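Local coordinates for protein putative acetyltransferase (Clostridium difficile, PDB 3DSB) that probably transfers acyl groups, as expected of a GNAT-family acetyltransferase, though its acceptor substrate is not established, at residues 67-72 against 87-92; 10-15 against 57-62. All coordinates share one frame; numbering follows the deposited sequence. Where two conformers were deposited one is given.

Contact 1: 67-72 against 87-92; sequences VAQIMY and IQSVYV
The side-chain amide of Gln69 reaches across to Ser89, its NE2 donating to OG at 2.9 Å in an almost straight bond (177°) that lies in the amide plane. A bend in the Gln69 chain at chi2 (103°) turns the amide toward the neighbouring strand, while OE1 is taken by Asn24 of helix 17-32, so both the NE2 and the OE1 of this buried amide have a partner, which fixes its rotation. Beside it, CB of selenomethionine Met71 sits 3.2 Å from the same Ser89 OG, and further out its bent chain crosses Gln88, with CE 3.7 Å from Gln88 CB. The strands run antiparallel as one hairpin of the GNAT sheet, and a classic beta bulge sets Gln88 and Ser89 together opposite Met71: Gln88 N donates to Met71 O, and Met71 N to Ser89 O. Ile70, Val90 and Ile87 point to the other face, which helix 101-115 covers. There Ile70 and Val90 lie side by side, Ile70 CD1 against Val90 CG2 at 3.6 Å, and Ile87 CG2 meets Ile70 CG1 at an angle, 4.2 Å away. Toward the far end of the hairpin Ala68 CB packs on Val92 CG2, while Tyr91 N and O both bond to the backbone of Gln69.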
loop_
_atom_site.group_PDB
_atom_site.type_symbol
_atom_site.label_atom_id
_atom_site.label_comp_id
_atom_site.label_asym_id
_atom_site.label_seq_id
_atom_site.Cartn_x
_atom_site.Cartn_y
_atom_site.Cartn_z
ATOM N N VAL A 67 -14.279 1.328 21.982
ATOM C CA VAL A 67 -13.526 2.439 22.545
ATOM C C VAL A 67 -12.193 2.716 21.805
ATOM O O VAL A 67 -11.481 3.660 22.145
ATOM C CB VAL A 67 -13.231 2.241 24.050
ATOM C CG1 VAL A 67 -14.534 2.034 24.830
ATOM C CG2 VAL A 67 -12.333 1.042 24.276
ATOM N N ALA A 68 -11.841 1.872 20.823
ATOM C CA ALA A 68 -10.633 2.122 20.013
ATOM C C ALA A 68 -10.683 1.336 18.748
ATOM O O ALA A 68 -11.445 0.377 18.631
ATOM C CB ALA A 68 -9.377 1.766 20.789
ATOM N N GLN A 69 -9.880 1.774 17.774
ATOM C CA GLN A 69 -9.817 1.063 16.467
ATOM C C GLN A 69 -8.423 1.079 15.915
ATOM O O GLN A 69 -7.638 1.999 16.195
ATOM C CB GLN A 69 -10.754 1.692 15.440
ATOM C CG GLN A 69 -10.392 3.127 15.044
ATOM C CD GLN A 69 -9.698 3.188 13.654
ATOM O OE1 GLN A 69 -10.355 3.070 12.609
ATOM N NE2 GLN A 69 -8.390 3.415 13.650
ATOM N N ILE A 70 -8.151 0.068 15.091
ATOM C CA ILE A 70 -6.899 0.066 14.301
ATOM C C ILE A 70 -7.260 -0.460 12.914
ATOM O O ILE A 70 -8.105 -1.369 12.786
ATOM C CB ILE A 70 -5.801 -0.825 14.985
ATOM C CG1 ILE A 70 -4.457 -0.694 14.278
ATOM C CG2 ILE A 70 -6.251 -2.263 15.177
ATOM C CD1 ILE A 70 -3.227 -1.146 15.145
HETATM N N MSE A 71 -6.660 0.126 11.874
HETATM C CA MSE A 71 -6.976 -0.216 10.486
HETATM C C MSE A 71 -5.716 -0.539 9.722
HETATM O O MSE A 71 -4.692 0.134 9.922
HETATM C CB MSE A 71 -7.693 0.929 9.767
HETATM C CG MSE A 71 -8.321 0.501 8.464
HETATM SE SE MSE A 71 -7.137 0.656 6.898
HETATM C CE MSE A 71 -7.653 2.450 6.327
ATOM N N TYR A 72 -5.756 -1.594 8.917
ATOM C CA TYR A 72 -4.644 -1.879 7.995
ATOM C C TYR A 72 -5.133 -2.236 6.618
ATOM O O TYR A 72 -6.259 -2.734 6.447
ATOM C CB TYR A 72 -3.719 -2.984 8.502
ATOM C CG TYR A 72 -4.369 -4.311 8.763
ATOM C CD1 TYR A 72 -4.628 -5.217 7.730
ATOM C CD2 TYR A 72 -4.734 -4.685 10.059
ATOM C CE1 TYR A 72 -5.230 -6.466 7.978
ATOM C CE2 TYR A 72 -5.293 -5.908 10.322
ATOM C CZ TYR A 72 -5.556 -6.800 9.296
ATOM O OH TYR A 72 -6.100 -8.025 9.578
ATOM N N ILE A 87 -0.257 -0.559 8.464
ATOM C CA ILE A 87 -1.149 0.040 9.488
ATOM C C ILE A 87 -1.393 1.474 9.075
ATOM O O ILE A 87 -0.424 2.251 8.940
ATOM C CB ILE A 87 -0.509 -0.026 10.903
ATOM C CG1 ILE A 87 -0.317 -1.493 11.309
ATOM C CG2 ILE A 87 -1.357 0.751 11.922
ATOM C CD1 ILE A 87 0.494 -1.673 12.583
ATOM N N GLN A 88 -2.655 1.849 8.917
ATOM C CA GLN A 88 -3.052 3.175 8.431
ATOM C C GLN A 88 -3.592 4.096 9.504
ATOM O O GLN A 88 -3.553 5.308 9.359
ATOM C CB GLN A 88 -4.105 3.066 7.314
ATOM C CG GLN A 88 -3.669 2.217 6.133
ATOM C CD GLN A 88 -2.462 2.736 5.355
ATOM O OE1 GLN A 88 -1.946 3.836 5.626
ATOM N NE2 GLN A 88 -1.995 1.924 4.383
ATOM N N SER A 89 -4.087 3.537 10.610
ATOM C CA SER A 89 -4.632 4.365 11.670
ATOM C C SER A 89 -4.772 3.601 12.965
ATOM O O SER A 89 -5.039 2.406 12.974
ATOM C CB SER A 89 -6.023 4.860 11.276
ATOM O OG SER A 89 -6.916 3.755 11.120
ATOM N N VAL A 90 -4.617 4.332 14.059
ATOM C CA VAL A 90 -4.938 3.830 15.402
ATOM C C VAL A 90 -5.564 4.994 16.167
ATOM O O VAL A 90 -5.050 6.109 16.141
ATOM C CB VAL A 90 -3.679 3.358 16.179
ATOM C CG1 VAL A 90 -4.081 2.683 17.498
ATOM C CG2 VAL A 90 -2.747 2.446 15.353
ATOM N N TYR A 91 -6.644 4.733 16.905
ATOM C CA TYR A 91 -7.274 5.810 17.695
ATOM C C TYR A 91 -7.896 5.173 18.937
ATOM O O TYR A 91 -8.553 4.107 18.853
ATOM C CB TYR A 91 -8.403 6.495 16.896
ATOM C CG TYR A 91 -9.011 7.657 17.648
ATOM C CD1 TYR A 91 -8.363 8.897 17.666
ATOM C CD2 TYR A 91 -10.192 7.518 18.371
ATOM C CE1 TYR A 91 -8.878 9.961 18.387
ATOM C CE2 TYR A 91 -10.716 8.609 19.084
ATOM C CZ TYR A 91 -10.060 9.824 19.073
ATOM O OH TYR A 91 -10.601 10.900 19.795
ATOM N N VAL A 92 -7.751 5.875 20.045
ATOM C CA VAL A 92 -8.311 5.452 21.326
ATOM C C VAL A 92 -9.186 6.604 21.829
ATOM O O VAL A 92 -8.713 7.746 21.939
ATOM C CB VAL A 92 -7.194 5.156 22.371
ATOM C CG1 VAL A 92 -7.830 4.708 23.746
ATOM C CG2 VAL A 92 -6.228 4.104 21.871
#

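Contact 2: 10-15 against 57-62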
loop_
_atom_site.group_PDB
_atom_site.type_symbol
_atom_site.label_atom_id
_atom_site.label_comp_id
_atom_site.label_asym_id
_atom_site.label_seq_id
_atom_site.Cartn_x
_atom_site.Cartn_y
_atom_site.Cartn_z
ATOM N N ARG A 10 -11.882 -7.427 18.253
ATOM C CA ARG A 10 -12.577 -8.189 17.244
ATOM C C ARG A 10 -12.560 -7.415 15.937
ATOM O O ARG A 10 -12.391 -6.189 15.902
ATOM C CB ARG A 10 -14.037 -8.417 17.641
ATOM C CG ARG A 10 -14.869 -7.133 17.933
ATOM C CD ARG A 10 -16.389 -7.404 17.922
ATOM N NE ARG A 10 -17.183 -6.232 18.276
ATOM C CZ ARG A 10 -17.542 -5.264 17.438
ATOM N NH1 ARG A 10 -17.141 -5.278 16.153
ATOM N NH2 ARG A 10 -18.258 -4.245 17.902
ATOM N N GLU A 11 -12.814 -8.134 14.864
ATOM C CA GLU A 11 -13.025 -7.475 13.592
ATOM C C GLU A 11 -14.240 -6.550 13.696
ATOM O O GLU A 11 -15.239 -6.839 14.390
ATOM C CB GLU A 11 -13.220 -8.537 12.495
ATOM C CG GLU A 11 -11.932 -9.321 12.206
ATOM C CD GLU A 11 -12.014 -10.299 11.015
ATOM O OE1 GLU A 11 -13.076 -10.355 10.363
ATOM O OE2 GLU A 11 -10.986 -10.985 10.760
ATOM N N ALA A 12 -14.190 -5.413 12.998
ATOM C CA ALA A 12 -15.347 -4.531 12.969
ATOM C C ALA A 12 -16.520 -5.166 12.221
ATOM O O ALA A 12 -16.334 -6.117 11.463
ATOM C CB ALA A 12 -14.959 -3.172 12.336
ATOM N N ARG A 13 -17.698 -4.613 12.473
ATOM C CA ARG A 13 -18.972 -4.981 11.829
ATOM C C ARG A 13 -19.627 -3.726 11.256
ATOM O O ARG A 13 -19.244 -2.606 11.635
ATOM C CB ARG A 13 -19.918 -5.634 12.878
ATOM C CG ARG A 13 -19.319 -6.837 13.603
ATOM C CD ARG A 13 -20.355 -7.576 14.416
ATOM N NE ARG A 13 -20.682 -6.936 15.689
ATOM C CZ ARG A 13 -20.401 -7.436 16.906
ATOM N NH1 ARG A 13 -19.734 -8.576 17.061
ATOM N NH2 ARG A 13 -20.785 -6.773 17.983
HETATM N N MSE A 14 -20.619 -3.887 10.375
HETATM C CA MSE A 14 -21.306 -2.727 9.787
HETATM C C MSE A 14 -21.912 -1.796 10.840
HETATM O O MSE A 14 -21.933 -0.579 10.647
HETATM C CB MSE A 14 -22.358 -3.154 8.746
HETATM C CG MSE A 14 -23.037 -1.988 8.017
HETATM SE SE MSE A 14 -21.780 -0.788 7.079
HETATM C CE MSE A 14 -20.939 -2.125 5.988
ATOM N N ASP A 15 -22.400 -2.351 11.960
ATOM C CA ASP A 15 -22.918 -1.511 13.053
ATOM C C ASP A 15 -21.911 -0.563 13.692
ATOM O O ASP A 15 -22.294 0.370 14.382
ATOM C CB ASP A 15 -23.528 -2.383 14.157
ATOM C CG ASP A 15 -24.983 -2.698 13.895
ATOM O OD1 ASP A 15 -25.655 -3.172 14.838
ATOM O OD2 ASP A 15 -25.458 -2.442 12.757
ATOM N N TYR A 57 -10.646 -3.246 9.698
ATOM C CA TYR A 57 -10.673 -2.618 11.009
ATOM C C TYR A 57 -10.796 -3.678 12.067
ATOM O O TYR A 57 -11.568 -4.648 11.915
ATOM C CB TYR A 57 -11.877 -1.702 11.172
ATOM C CG TYR A 57 -11.947 -0.538 10.234
ATOM C CD1 TYR A 57 -11.241 0.619 10.489
ATOM C CD2 TYR A 57 -12.860 -0.542 9.176
ATOM C CE1 TYR A 57 -11.372 1.740 9.627
ATOM C CE2 TYR A 57 -12.988 0.523 8.323
ATOM C CZ TYR A 57 -12.249 1.681 8.561
ATOM O OH TYR A 57 -12.408 2.725 7.678
ATOM N N HIS A 58 -10.078 -3.461 13.169
ATOM C CA HIS A 58 -10.335 -4.176 14.418
ATOM C C HIS A 58 -10.680 -3.119 15.453
ATOM O O HIS A 58 -10.113 -2.006 15.449
ATOM C CB HIS A 58 -9.119 -4.988 14.891
ATOM C CG HIS A 58 -8.819 -6.174 14.032
ATOM N ND1 HIS A 58 -8.166 -6.062 12.821
ATOM C CD2 HIS A 58 -9.131 -7.489 14.171
ATOM C CE1 HIS A 58 -8.061 -7.261 12.267
ATOM N NE2 HIS A 58 -8.643 -8.142 13.059
ATOM N N VAL A 59 -11.575 -3.478 16.368
ATOM C CA VAL A 59 -11.979 -2.577 17.423
ATOM C C VAL A 59 -11.758 -3.257 18.774
ATOM O O VAL A 59 -11.838 -4.499 18.910
ATOM C CB VAL A 59 -13.479 -2.184 17.278
ATOM C CG1 VAL A 59 -13.662 -1.266 16.080
ATOM C CG2 VAL A 59 -14.413 -3.436 17.152
ATOM N N TYR A 60 -11.433 -2.393 19.735
ATOM C CA TYR A 60 -11.285 -2.789 21.147
ATOM C C TYR A 60 -12.598 -2.452 21.850
ATOM O O TYR A 60 -13.080 -1.338 21.751
ATOM C CB TYR A 60 -10.118 -2.019 21.741
ATOM C CG TYR A 60 -9.658 -2.452 23.113
ATOM C CD1 TYR A 60 -8.490 -3.203 23.267
ATOM C CD2 TYR A 60 -10.352 -2.051 24.252
ATOM C CE1 TYR A 60 -8.040 -3.593 24.542
ATOM C CE2 TYR A 60 -9.909 -2.402 25.500
ATOM C CZ TYR A 60 -8.755 -3.153 25.643
ATOM O OH TYR A 60 -8.341 -3.488 26.908
ATOM N N THR A 61 -13.220 -3.461 22.476
ATOM C CA THR A 61 -14.526 -3.230 23.110
ATOM C C THR A 61 -14.492 -3.563 24.589
ATOM O O THR A 61 -13.760 -4.470 25.032
ATOM C CB THR A 61 -15.668 -4.054 22.419
ATOM O OG1 THR A 61 -15.479 -5.452 22.658
ATOM C CG2 THR A 61 -15.676 -3.798 20.898
ATOM N N VAL A 62 -15.298 -2.819 25.334
ATOM C CA VAL A 62 -15.385 -2.985 26.785
ATOM C C VAL A 62 -16.862 -3.079 27.115
ATOM O O VAL A 62 -17.587 -2.112 26.944
ATOM C CB VAL A 62 -14.747 -1.786 27.515
ATOM C CG1 VAL A 62 -14.930 -1.932 29.047
ATOM C CG2 VAL A 62 -13.235 -1.627 27.143
HETATM O O HOH W 1 -17.183 -6.874 21.039
HETATM O O HOH W 2 -8.736 -10.774 12.745
#
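Arg10 lays its guanidinium over Val59, whose CG2 lies 3.4 Å from NH1 and covers one face of the group, offset toward its rim. The opposite face meets the guanidinium of Arg13, so the flat group is held between a methyl and a second arginine. Edge-on bonds fix its rotation: NH1 donates to Glu11 O at 3.0 Å, close to the guanidinium plane, and the NE N-H donates a hydrogen bond to a water that also bonds Thr61 OG1. NH1 further forms a salt bridge with Asp16, which would offset the charge of the paired arginines. With chi1 at 56°, CG stands between the backbone N and carbonyl carbon, and the extended chain beyond it carries the group out past Val59 to Thr61 CG2. Strand 7-11, outermost in the GNAT sheet within this chain, here runs antiparallel to strand 56-62; Arg10 and Val59 exchange both backbone N-H···O bonds. The next donor, Ala12 N, approaches Tyr57 O from above the carbonyl plane at 2.9 Å as the chain leaves the strand, bringing Ala12 CB to 3.6 Å from Tyr57 CB. Glu11 and His58 extend side by side, CG of the former 3.6 Å from NE2 of the latter, their carboxylate and ring planes nearly perpendicular (84°). A second water, in the plane of the imidazole at its edge, bridges Glu11 OE2 and His58 NE2.

How the contacts relate
The centres of contacts 1 and 2 lie about 10 Å apart in the same mixed sheet, whose strand order begins 7-11, 56-62, 65-77, 82-92. Contact 2 pairs the first two of these strands and contact 1 the third and fourth; the intervening pairing, 56-62 with 65-77, joins them directly. Across it Ile70 N probably bonds His58 O and Val67 N Tyr60 O, while Tyr57 packs its ring against Gln69 OE1. Along the chain contact 2 closes before contact 1 opens: helices 17-32 and 38-50 separate the segments of contact 2, whereas contact 1 is a local hairpin. Together they run from one of the outermost strands of the sheet within this chain, 7-11, into the core.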